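Probable transcriptional regulator (Pseudomonas aeruginosa, PDB 2NNN) is probably a MarR-family transcription factor that binds DNA through a winged helix-turn-helix domain. Local coordinates at residues 75-78 with 83-86. Residues are numbered along the deposited sequence; the frame is centred on the assembly and turned at random.
Sequences RLDK and QRSA
D77, in the last part of helix 66-78, faces strand 82-87, and its CA lies 7.5 Å from the CA of Q83, the nearest pair of CA atoms between the two segments. The contact itself is a single salt bridge between D77 and R84. NH1 of R84 donates a hydrogen bond to OD2 of D77 at 2.6 Å. The bond is bent, with an N-H...O angle of 145°. The carboxylate oxygen sits at the edge of the guanidinium, close to its plane. NH1, in turn, comes to OD2 from well above the carboxylate plane. The two flat groups are turned 69° apart, and one nitrogen meets one oxygen. This is not the paired, fork-like form of an Asp-Arg bridge: NH2 of R84 stays 4.0 Å from OD2 of D77. The CB of D77 points at the strand, and CG stands anti to the backbone N (chi1 -167°), which sends the carboxylate toward R84. R84 reaches back with a chain extended from CG to NE and also touches V73 and E74 of the helix. The side chains of L76 and D77 also touch I82 in the same strand as R84. Backbone hydrogen bonds join Q83 to S97 and S85 to L95 in the antiparallel strand 93-98. The salt bridge thus ties the probable DNA-recognition helix to the first strand of the β-hairpin wing, within the winged helix-turn-helix fold of MarR proteins.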
# COMPACT_ATOMS: atom_id res chain seq x y z
N ARG A 75 -9.72 -14.24 -10.87
CA ARG A 75 -10.68 -14.16 -9.77
C ARG A 75 -11.97 -13.45 -10.16
O ARG A 75 -13.05 -13.81 -9.71
CB ARG A 75 -10.05 -13.52 -8.53
CG ARG A 75 -8.99 -14.40 -7.87
CD ARG A 75 -8.25 -13.68 -6.75
NE ARG A 75 -7.53 -12.50 -7.24
CZ ARG A 75 -6.97 -11.57 -6.46
NH1 ARG A 75 -7.05 -11.68 -5.13
NH2 ARG A 75 -6.35 -10.54 -7.00
N LEU A 76 -11.85 -12.44 -11.02
CA LEU A 76 -13.00 -11.77 -11.62
C LEU A 76 -13.76 -12.74 -12.56
O LEU A 76 -14.97 -12.61 -12.76
CB LEU A 76 -12.52 -10.54 -12.39
CG LEU A 76 -13.02 -9.12 -12.10
CD1 LEU A 76 -13.17 -8.83 -10.62
CD2 LEU A 76 -12.10 -8.09 -12.75
N ASP A 77 -13.04 -13.72 -13.11
CA ASP A 77 -13.62 -14.71 -14.02
C ASP A 77 -14.43 -15.75 -13.26
O ASP A 77 -15.58 -16.01 -13.59
CB ASP A 77 -12.53 -15.39 -14.85
CG ASP A 77 -13.10 -16.20 -16.02
OD1 ASP A 77 -14.30 -16.02 -16.35
OD2 ASP A 77 -12.35 -17.01 -16.61
N LYS A 78 -13.80 -16.34 -12.25
CA LYS A 78 -14.45 -17.25 -11.30
C LYS A 78 -15.83 -16.74 -10.86
O LYS A 78 -16.75 -17.53 -10.64
CB LYS A 78 -13.53 -17.44 -10.09
CG LYS A 78 -13.93 -18.55 -9.10
CD LYS A 78 -13.16 -18.39 -7.77
CE LYS A 78 -11.63 -18.43 -7.95
NZ LYS A 78 -10.86 -17.81 -6.82
N GLN A 83 -15.49 -11.53 -19.75
CA GLN A 83 -15.48 -12.39 -20.93
C GLN A 83 -14.19 -12.18 -21.74
O GLN A 83 -13.66 -11.06 -21.84
CB GLN A 83 -16.75 -12.20 -21.79
CG GLN A 83 -16.91 -10.83 -22.48
CD GLN A 83 -18.35 -10.47 -22.89
OE1 GLN A 83 -18.58 -9.39 -23.45
NE2 GLN A 83 -19.33 -11.36 -22.61
N ARG A 84 -13.67 -13.28 -22.27
CA ARG A 84 -12.50 -13.24 -23.12
C ARG A 84 -12.90 -13.52 -24.57
O ARG A 84 -13.91 -14.19 -24.85
CB ARG A 84 -11.45 -14.24 -22.64
CG ARG A 84 -10.88 -13.96 -21.24
CD ARG A 84 -9.88 -15.03 -20.88
NE ARG A 84 -9.18 -14.82 -19.62
CZ ARG A 84 -9.58 -15.31 -18.45
NH1 ARG A 84 -10.71 -16.01 -18.37
NH2 ARG A 84 -8.87 -15.09 -17.35
N SER A 85 -12.13 -12.97 -25.50
CA SER A 85 -12.39 -13.13 -26.92
C SER A 85 -11.15 -12.72 -27.70
O SER A 85 -10.44 -11.81 -27.29
CB SER A 85 -13.60 -12.29 -27.35
OG SER A 85 -13.31 -10.90 -27.29
N ALA A 86 -10.92 -13.40 -28.82
CA ALA A 86 -9.76 -13.20 -29.70
C ALA A 86 -9.56 -11.75 -30.12
O ALA A 86 -10.51 -11.06 -30.49
CB ALA A 86 -9.88 -14.10 -30.94